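Local coordinates for penicillin binding protein 2X (Streptococcus thermophilus, PDB 5U47) that probably acts as a penicillin-sensitive transpeptidase that cross-links peptidoglycan strands as part of the machinery building the septal cell wall, at residues 232-237 / 260-265; 247-252 / 284-289; 543-548 / 556-561. The protein carries 1 engineered substitution. All blocks are in the same frame, centred on the assembly; numbering follows the deposited sequence. Where two conformers were deposited one is given.

Contact 1: 232-237 / 260-265; sequences TQMDTF and ATTQRP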
loop_
_atom_site.group_PDB
_atom_site.type_symbol
_atom_site.label_atom_id
_atom_site.label_comp_id
_atom_site.label_asym_id
_atom_site.label_seq_id
_atom_site.Cartn_x
_atom_site.Cartn_y
_atom_site.Cartn_z
ATOM N N THR A 232 16.628 -5.206 6.342
ATOM C CA THR A 232 17.784 -5.464 7.189
ATOM C C THR A 232 17.819 -4.517 8.385
ATOM O O THR A 232 17.994 -4.963 9.519
ATOM C CB THR A 232 19.083 -5.302 6.392
ATOM O OG1 THR A 232 19.041 -6.147 5.244
ATOM C CG2 THR A 232 20.296 -5.616 7.245
ATOM N N GLN A 233 17.640 -3.222 8.150
ATOM C CA GLN A 233 17.672 -2.258 9.260
ATOM C C GLN A 233 16.490 -2.390 10.193
ATOM O O GLN A 233 16.642 -2.152 11.382
ATOM C CB GLN A 233 17.805 -0.812 8.772
ATOM C CG GLN A 233 19.055 -0.594 7.976
ATOM C CD GLN A 233 20.282 -1.031 8.741
ATOM O OE1 GLN A 233 21.002 -1.873 8.272
ATOM N NE2 GLN A 233 20.476 -0.502 9.973
ATOM N N MET A 234 15.332 -2.794 9.660
ATOM C CA MET A 234 14.163 -2.998 10.485
ATOM C C MET A 234 14.367 -4.205 11.406
ATOM O O MET A 234 13.921 -4.182 12.543
ATOM C CB MET A 234 12.914 -3.196 9.635
ATOM C CG MET A 234 11.657 -2.941 10.398
ATOM S SD MET A 234 11.518 -1.187 10.867
ATOM C CE MET A 234 9.835 -1.309 11.426
ATOM N N ASP A 235 15.017 -5.259 10.911
ATOM C CA ASP A 235 15.318 -6.422 11.763
ATOM C C ASP A 235 16.187 -5.997 12.927
ATOM O O ASP A 235 15.951 -6.420 14.057
ATOM C CB ASP A 235 16.048 -7.538 11.012
ATOM C CG ASP A 235 15.165 -8.271 10.030
ATOM O OD1 ASP A 235 13.909 -8.187 10.104
ATOM O OD2 ASP A 235 15.748 -8.946 9.175
ATOM N N THR A 236 17.192 -5.166 12.656
ATOM C CA THR A 236 18.068 -4.695 13.742
ATOM C C THR A 236 17.287 -3.850 14.754
ATOM O O THR A 236 17.517 -3.940 15.974
ATOM C CB THR A 236 19.243 -3.882 13.206
ATOM O OG1 THR A 236 19.916 -4.655 12.212
ATOM C CG2 THR A 236 20.247 -3.524 14.343
ATOM N N PHE A 237 16.368 -3.033 14.243
ATOM C CA PHE A 237 15.558 -2.150 15.071
ATOM C C PHE A 237 14.671 -2.992 16.005
ATOM O O PHE A 237 14.526 -2.670 17.190
ATOM C CB PHE A 237 14.756 -1.214 14.154
ATOM C CG PHE A 237 13.850 -0.234 14.865
ATOM C CD1 PHE A 237 14.370 0.848 15.562
ATOM C CD2 PHE A 237 12.467 -0.334 14.734
ATOM C CE1 PHE A 237 13.530 1.774 16.174
ATOM C CE2 PHE A 237 11.629 0.592 15.344
ATOM C CZ PHE A 237 12.163 1.649 16.061
ATOM N N ALA A 260 9.451 2.325 -0.269
ATOM C CA ALA A 260 9.706 1.146 0.517
ATOM C C ALA A 260 8.735 1.090 1.670
ATOM O O ALA A 260 8.371 2.120 2.236
ATOM C CB ALA A 260 11.140 1.139 1.023
ATOM N N THR A 261 8.287 -0.108 2.026
ATOM C CA THR A 261 7.350 -0.220 3.138
ATOM C C THR A 261 7.457 -1.586 3.771
ATOM O O THR A 261 7.534 -2.587 3.076
ATOM C CB THR A 261 5.900 0.099 2.699
ATOM O OG1 THR A 261 5.049 0.164 3.848
ATOM C CG2 THR A 261 5.360 -0.902 1.700
ATOM N N THR A 262 7.477 -1.626 5.091
ATOM C CA THR A 262 7.560 -2.892 5.773
ATOM C C THR A 262 6.932 -2.832 7.157
ATOM O O THR A 262 6.685 -1.745 7.714
ATOM C CB THR A 262 9.032 -3.390 5.861
ATOM O OG1 THR A 262 9.056 -4.819 6.041
ATOM C CG2 THR A 262 9.788 -2.685 6.981
ATOM N N GLN A 263 6.656 -4.010 7.698
ATOM C CA GLN A 263 6.137 -4.111 9.042
ATOM C C GLN A 263 6.706 -5.330 9.703
ATOM O O GLN A 263 7.202 -6.216 9.028
ATOM C CB GLN A 263 4.617 -4.180 9.057
ATOM C CG GLN A 263 3.997 -5.500 8.638
ATOM C CD GLN A 263 2.478 -5.406 8.636
ATOM O OE1 GLN A 263 1.899 -4.559 7.950
ATOM N NE2 GLN A 263 1.835 -6.255 9.411
ATOM N N ARG A 264 6.646 -5.336 11.037
ATOM C CA ARG A 264 7.128 -6.407 11.844
ATOM C C ARG A 264 6.040 -6.704 12.878
ATOM O O ARG A 264 5.368 -5.788 13.323
ATOM C CB ARG A 264 8.447 -6.028 12.528
ATOM C CG ARG A 264 9.637 -5.872 11.567
ATOM C CD ARG A 264 10.036 -7.225 11.001
ATOM N NE ARG A 264 11.189 -7.176 10.101
ATOM C CZ ARG A 264 11.151 -6.808 8.813
ATOM N NH1 ARG A 264 10.028 -6.389 8.250
ATOM N NH2 ARG A 264 12.267 -6.822 8.081
ATOM N N PRO A 265 5.837 -7.973 13.238
ATOM C CA PRO A 265 6.565 -9.122 12.683
ATOM C C PRO A 265 6.152 -9.391 11.248
ATOM O O PRO A 265 5.093 -8.939 10.819
ATOM C CB PRO A 265 6.117 -10.295 13.590
ATOM C CG PRO A 265 4.790 -9.858 14.101
ATOM C CD PRO A 265 4.941 -8.382 14.331
#
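Asp-235 and Arg-264 form the polar half of this helix-to-strand contact, a salt bridge in which two guanidinium nitrogens converge on a single carboxylate oxygen. Arg-264 NE lies 2.9 Å from Asp-235 OD1, and Arg-264 NH2 reaches Asp-235 OD1 at the same 2.9 Å. Both bonds are bent, consistent with two donors sharing one oxygen. OD1 sits close to the guanidinium plane, whereas the carboxylate is turned 54° from that plane. NE meets OD1 nearly along the C-O bond; NH2 comes from above the carboxylate. The apolar half belongs to Met-234. Its CG packs 3.7 Å from Arg-264 CG, and Met-234 CG also lies 3.9 Å from Thr-262 CG2, while Met-234 CB covers one guanidinium face near its rim. With CG anti to the backbone N and a bend at chi2 (66°), the methionine chain slides past both strand residues in the opposite direction. This is the packing of helix 224-241 on edge strand 258-264 of the five-stranded antiparallel sheet in the penicillin-binding, beta-lactamase-like transpeptidase fold; the axes of the two segments lie 28° apart in direction and approach to 9.5 Å. The next shell holds the arginine through its remaining nitrogen, NH1. Arg-264 NH1 donates to Thr-262 OG1 at 2.9 Å and Arg-264 NH1 also donates to Gln-263 O at 2.9 Å, both acceptors lying near the guanidinium plane, which limits its rotation. Glu-231, one helical turn before Asp-235, supplies a second carboxylate: its OE1 makes a salt bridge with Arg-264 NH2 and its OE2 is hydrogen-bonded to Thr-262 OG1. Beyond them, Met-234 rests on Ala-246 and Ala-248 of strand 245-252 and on Val-561 of helix 558-572.

Contact 2: 247-252 / 284-289; sequences SATVVN and NRLYEA
A chi1 of 67° in Ser-247 sets OG between the backbone N and the carbonyl carbon, and Arg-285 carries its CG anti to the carbonyl carbon, so the two residues meet through carbon: Ser-247 CB lies 4.1 Å from Arg-285 CB. The serine OG hydrogen-bonds Thr-546 OG1 on the neighbouring strand. Arg-285 bends further at chi2 and chi3, and its NH1 is held in a salt bridge by Asp-281. In the second pair, Leu-286 CD1 comes to 4.2 Å from Thr-249 OG1, the two side chains crossing at about a right angle. A water supplements this sparse packing. Its oxygen lies 2.9 Å from Ser-247 OG, and the same water O is 3.5 Å from Arg-285 O, to which it donates a weak bond. The loop has its own order, for Asn-284 OD1 accepts from Leu-286 N at 2.9 Å in an Asx turn. Gln-416 of helix 416-427 spans both sides, hydrogen-bonding Thr-249 OG1 through OE1 and Arg-285 O through NE2. With just two direct van der Waals touches between strand 245-252 and the loop leading to helix 297-308, polar linkage runs through the water and Gln-416, and the buried hydroxyls of Ser-247 and Thr-249 are satisfied by protein partners outside the pair.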
loop_
_atom_site.group_PDB
_atom_site.type_symbol
_atom_site.label_atom_id
_atom_site.label_comp_id
_atom_site.label_asym_id
_atom_site.label_seq_id
_atom_site.Cartn_x
_atom_site.Cartn_y
_atom_site.Cartn_z
ATOM N N SER A 247 6.495 -0.562 12.111
ATOM C CA SER A 247 6.316 -0.273 10.711
ATOM C C SER A 247 7.308 0.799 10.294
ATOM O O SER A 247 7.780 1.573 11.116
ATOM C CB SER A 247 4.901 0.207 10.439
ATOM O OG SER A 247 4.704 1.469 11.044
ATOM N N ALA A 248 7.610 0.824 9.007
ATOM C CA ALA A 248 8.487 1.827 8.407
ATOM C C ALA A 248 8.136 1.981 6.947
ATOM O O ALA A 248 8.011 0.959 6.232
ATOM C CB ALA A 248 9.922 1.416 8.533
ATOM N N THR A 249 7.997 3.232 6.501
ATOM C CA THR A 249 7.695 3.532 5.126
ATOM C C THR A 249 8.478 4.744 4.650
ATOM O O THR A 249 8.606 5.740 5.371
ATOM C CB THR A 249 6.177 3.783 4.942
ATOM O OG1 THR A 249 5.458 2.592 5.279
ATOM C CG2 THR A 249 5.838 4.142 3.518
ATOM N N VAL A 250 9.001 4.644 3.434
ATOM C CA VAL A 250 9.712 5.745 2.788
ATOM C C VAL A 250 8.860 6.215 1.600
ATOM O O VAL A 250 8.424 5.404 0.778
ATOM C CB VAL A 250 11.089 5.304 2.279
ATOM C CG1 VAL A 250 11.817 6.471 1.576
ATOM C CG2 VAL A 250 11.924 4.760 3.415
ATOM N N VAL A 251 8.667 7.523 1.491
ATOM C CA VAL A 251 7.843 8.117 0.439
ATOM C C VAL A 251 8.600 9.227 -0.254
ATOM O O VAL A 251 9.362 9.975 0.386
ATOM C CB VAL A 251 6.549 8.727 1.047
ATOM C CG1 VAL A 251 5.692 9.417 -0.001
ATOM C CG2 VAL A 251 5.722 7.639 1.747
ATOM N N ASN A 252 8.386 9.340 -1.560
ATOM C CA ASN A 252 8.950 10.432 -2.352
ATOM C C ASN A 252 8.131 11.665 -1.973
ATOM O O ASN A 252 6.916 11.724 -2.197
ATOM C CB ASN A 252 8.845 10.132 -3.853
ATOM C CG ASN A 252 9.427 11.240 -4.716
ATOM O OD1 ASN A 252 9.186 12.428 -4.482
ATOM N ND2 ASN A 252 10.200 10.852 -5.714
ATOM N N ASN A 284 -2.661 -5.408 8.636
ATOM C CA ASN A 284 -1.766 -4.637 7.770
ATOM C C ASN A 284 -1.536 -3.273 8.406
ATOM O O ASN A 284 -2.483 -2.501 8.617
ATOM C CB ASN A 284 -2.328 -4.526 6.354
ATOM C CG ASN A 284 -1.334 -3.925 5.381
ATOM O OD1 ASN A 284 -0.981 -2.743 5.494
ATOM N ND2 ASN A 284 -0.873 -4.728 4.421
ATOM N N ARG A 285 -0.278 -2.972 8.715
ATOM C CA ARG A 285 0.031 -1.719 9.384
ATOM C C ARG A 285 0.044 -0.492 8.509
ATOM O O ARG A 285 0.096 0.601 9.041
ATOM C CB ARG A 285 1.366 -1.776 10.098
ATOM C CG ARG A 285 1.544 -2.998 10.953
ATOM C CD ARG A 285 2.104 -2.622 12.310
ATOM N NE ARG A 285 0.990 -2.302 13.184
ATOM C CZ ARG A 285 0.242 -3.209 13.805
ATOM N NH1 ARG A 285 0.474 -4.508 13.646
ATOM N NH2 ARG A 285 -0.749 -2.813 14.584
ATOM N N LEU A 286 0.036 -0.660 7.184
ATOM C CA LEU A 286 0.009 0.495 6.312
ATOM C C LEU A 286 -1.399 1.085 6.206
ATOM O O LEU A 286 -1.561 2.302 6.246
ATOM C CB LEU A 286 0.528 0.141 4.915
ATOM C CG LEU A 286 0.553 1.274 3.883
ATOM C CD1 LEU A 286 1.376 2.475 4.360
ATOM C CD2 LEU A 286 1.069 0.762 2.569
ATOM N N TYR A 287 -2.412 0.236 6.067
ATOM C CA TYR A 287 -3.763 0.758 5.827
ATOM C C TYR A 287 -4.939 0.154 6.593
ATOM O O TYR A 287 -6.069 0.629 6.425
ATOM C CB TYR A 287 -4.067 0.694 4.305
ATOM C CG TYR A 287 -3.927 -0.677 3.737
ATOM C CD1 TYR A 287 -4.967 -1.592 3.809
ATOM C CD2 TYR A 287 -2.735 -1.084 3.154
ATOM C CE1 TYR A 287 -4.837 -2.877 3.292
ATOM C CE2 TYR A 287 -2.592 -2.352 2.646
ATOM C CZ TYR A 287 -3.660 -3.244 2.713
ATOM O OH TYR A 287 -3.508 -4.515 2.233
ATOM N N GLU A 288 -4.703 -0.868 7.414
ATOM C CA GLU A 288 -5.787 -1.490 8.182
ATOM C C GLU A 288 -5.778 -1.072 9.630
ATOM O O GLU A 288 -6.815 -0.689 10.176
ATOM C CB GLU A 288 -5.722 -3.016 8.100
ATOM C CG GLU A 288 -6.011 -3.560 6.724
ATOM C CD GLU A 288 -6.038 -5.069 6.687
ATOM O OE1 GLU A 288 -5.469 -5.695 7.614
ATOM O OE2 GLU A 288 -6.623 -5.618 5.721
ATOM N N ALA A 289 -4.611 -1.163 10.262
ATOM C CA ALA A 289 -4.480 -0.811 11.680
ATOM C C ALA A 289 -4.902 0.643 11.965
ATOM O O ALA A 289 -4.498 1.546 11.249
ATOM C CB ALA A 289 -3.034 -1.003 12.139
HETATM O O HOH W 1 1.930 2.267 11.508
#

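Contact 3: 543-548 / 556-561; sequences MYVTVQ and NFFATV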
loop_
_atom_site.group_PDB
_atom_site.type_symbol
_atom_site.label_atom_id
_atom_site.label_comp_id
_atom_site.label_asym_id
_atom_site.label_seq_id
_atom_site.Cartn_x
_atom_site.Cartn_y
_atom_site.Cartn_z
ATOM N N MET A 543 10.205 9.764 5.654
ATOM C CA MET A 543 10.232 8.447 6.269
ATOM C C MET A 543 9.421 8.490 7.558
ATOM O O MET A 543 9.517 9.446 8.337
ATOM C CB MET A 543 11.658 7.989 6.528
ATOM C CG MET A 543 11.731 6.560 7.009
ATOM S SD MET A 543 13.421 5.941 6.982
ATOM C CE MET A 543 13.091 4.221 7.330
ATOM N N TYR A 544 8.627 7.455 7.783
ATOM C CA TYR A 544 7.785 7.354 8.984
ATOM C C TYR A 544 7.991 5.990 9.602
ATOM O O TYR A 544 7.840 4.963 8.919
ATOM C CB TYR A 544 6.328 7.581 8.596
ATOM C CG TYR A 544 5.296 7.507 9.699
ATOM C CD1 TYR A 544 5.435 8.242 10.871
ATOM C CD2 TYR A 544 4.114 6.820 9.512
ATOM C CE1 TYR A 544 4.458 8.220 11.856
ATOM C CE2 TYR A 544 3.134 6.784 10.501
ATOM C CZ TYR A 544 3.305 7.496 11.664
ATOM O OH TYR A 544 2.331 7.467 12.646
ATOM N N VAL A 545 8.319 5.976 10.893
ATOM C CA VAL A 545 8.603 4.743 11.619
ATOM C C VAL A 545 7.798 4.692 12.891
ATOM O O VAL A 545 7.658 5.721 13.563
ATOM C CB VAL A 545 10.108 4.663 11.962
ATOM C CG1 VAL A 545 10.437 3.389 12.727
ATOM C CG2 VAL A 545 10.931 4.746 10.694
ATOM N N THR A 546 7.266 3.508 13.219
ATOM C CA THR A 546 6.511 3.294 14.442
ATOM C C THR A 546 6.927 1.960 15.073
ATOM O O THR A 546 7.354 1.055 14.382
ATOM C CB THR A 546 4.975 3.230 14.211
ATOM O OG1 THR A 546 4.608 1.963 13.633
ATOM C CG2 THR A 546 4.474 4.386 13.308
ATOM N N VAL A 547 6.826 1.885 16.393
ATOM C CA VAL A 547 7.062 0.678 17.160
ATOM C C VAL A 547 6.111 0.738 18.361
ATOM O O VAL A 547 6.047 1.760 19.073
ATOM C CB VAL A 547 8.541 0.500 17.608
ATOM C CG1 VAL A 547 9.019 1.662 18.446
ATOM C CG2 VAL A 547 8.714 -0.812 18.370
ATOM N N GLN A 548 5.348 -0.335 18.558
ATOM C CA GLN A 548 4.403 -0.420 19.642
ATOM C C GLN A 548 4.963 -1.273 20.780
ATOM O O GLN A 548 5.479 -2.378 20.561
ATOM C CB GLN A 548 3.058 -0.982 19.159
ATOM C CG GLN A 548 1.989 -1.018 20.248
ATOM C CD GLN A 548 0.606 -1.418 19.764
ATOM O OE1 GLN A 548 0.334 -1.433 18.581
ATOM N NE2 GLN A 548 -0.278 -1.749 20.706
ATOM N N ASN A 556 17.348 7.174 20.685
ATOM C CA ASN A 556 18.525 6.877 19.881
ATOM C C ASN A 556 18.320 5.673 18.969
ATOM O O ASN A 556 19.023 5.541 17.957
ATOM C CB ASN A 556 19.740 6.607 20.783
ATOM C CG ASN A 556 20.158 7.829 21.591
ATOM O OD1 ASN A 556 19.791 8.953 21.263
ATOM N ND2 ASN A 556 20.925 7.609 22.660
ATOM N N PHE A 557 17.377 4.793 19.314
ATOM C CA PHE A 557 17.131 3.623 18.474
ATOM C C PHE A 557 16.626 3.985 17.092
ATOM O O PHE A 557 16.810 3.199 16.168
ATOM C CB PHE A 557 16.163 2.610 19.098
ATOM C CG PHE A 557 16.665 1.952 20.364
ATOM C CD1 PHE A 557 18.014 1.721 20.581
ATOM C CD2 PHE A 557 15.755 1.463 21.292
ATOM C CE1 PHE A 557 18.450 1.092 21.739
ATOM C CE2 PHE A 557 16.189 0.818 22.449
ATOM C CZ PHE A 557 17.537 0.635 22.672
ATOM N N PHE A 558 15.997 5.151 16.939
ATOM C CA PHE A 558 15.523 5.553 15.614
ATOM C C PHE A 558 16.662 5.702 14.611
ATOM O O PHE A 558 16.448 5.547 13.408
ATOM C CB PHE A 558 14.705 6.846 15.652
ATOM C CG PHE A 558 13.327 6.692 16.216
ATOM C CD1 PHE A 558 12.467 5.715 15.734
ATOM C CD2 PHE A 558 12.854 7.581 17.169
ATOM C CE1 PHE A 558 11.179 5.587 16.233
ATOM C CE2 PHE A 558 11.555 7.477 17.662
ATOM C CZ PHE A 558 10.716 6.477 17.197
ATOM N N ALA A 559 17.864 5.991 15.105
ATOM C CA ALA A 559 19.028 6.141 14.232
ATOM C C ALA A 559 19.352 4.836 13.513
ATOM O O ALA A 559 19.926 4.850 12.437
ATOM C CB ALA A 559 20.224 6.610 15.009
ATOM N N THR A 560 19.000 3.715 14.136
ATOM C CA THR A 560 19.224 2.405 13.562
ATOM C C THR A 560 18.485 2.213 12.233
ATOM O O THR A 560 19.001 1.588 11.309
ATOM C CB THR A 560 18.770 1.304 14.560
ATOM O OG1 THR A 560 19.497 1.452 15.786
ATOM C CG2 THR A 560 19.003 -0.090 13.996
ATOM N N VAL A 561 17.300 2.790 12.124
ATOM C CA VAL A 561 16.468 2.581 10.944
ATOM C C VAL A 561 16.371 3.822 10.040
ATOM O O VAL A 561 16.520 3.701 8.837
ATOM C CB VAL A 561 15.089 1.979 11.352
ATOM C CG1 VAL A 561 14.304 2.909 12.244
ATOM C CG2 VAL A 561 14.271 1.622 10.127
#
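Val-545 and Val-561 reach toward each other, tip to tip, and form the middle of a contact between apolar side chains. Val-545 CG1 stands 3.9 Å from Val-561 CG1, and Val-561 CG1 also touches the other strand methyl, Val-545 CG2, at 4.1 Å. Val-561 can present both its methyls to the strand: a chi1 of 63° directs CG1 to the valine, while CG2 turns to Met-543. That methionine, extended beyond CG, crosses Val-561 at a slant, bringing Met-543 CE within 4.0 Å of Val-561 CG2. Met-543 CE also lies 3.8 Å from Val-561 O, a buried carbonyl oxygen that has no polar partner in the model. On the other flank the Phe-558 ring swings in from a CB that does not itself aim at the strand, placing Phe-558 CE1 4.2 Å from Val-545 CG1. Trp-553 meets this phenylalanine ring edge-to-face, and Val-530 of the adjacent strand 526-534 also touches it. The contact thus lays Phe-558 and Val-561 of helix 558-572 on strand 541-548, the middle strand of the sheet; further along that helix Val-562 packs on Val-545, and Val-565 and Leu-566 on Met-543, while Val-547 meets Phe-237 of helix 224-241.

How the contacts relate
The three contacts share one antiparallel sheet of the transpeptidase domain, in which strands 258-264, 245-252 and 541-548 lie side by side. Helices 224-241 and 558-572, of contacts 1 and 3, pack on one face, linked by Gln-233 NE2 and Thr-560 O; the loop of contact 2 lies with helix 416-427 on the other. Contacts 1 and 2 have centres 11 Å apart and alternate along the chain; contact 3 follows both, 10 Å from contact 1 and 13 Å from contact 2. The sheet joins early strands 245-252 and 258-264 to late strand 541-548 in the core of a domain whose SxxK pattern, Ser-295 to Lys-298, is consistent with a serine active site.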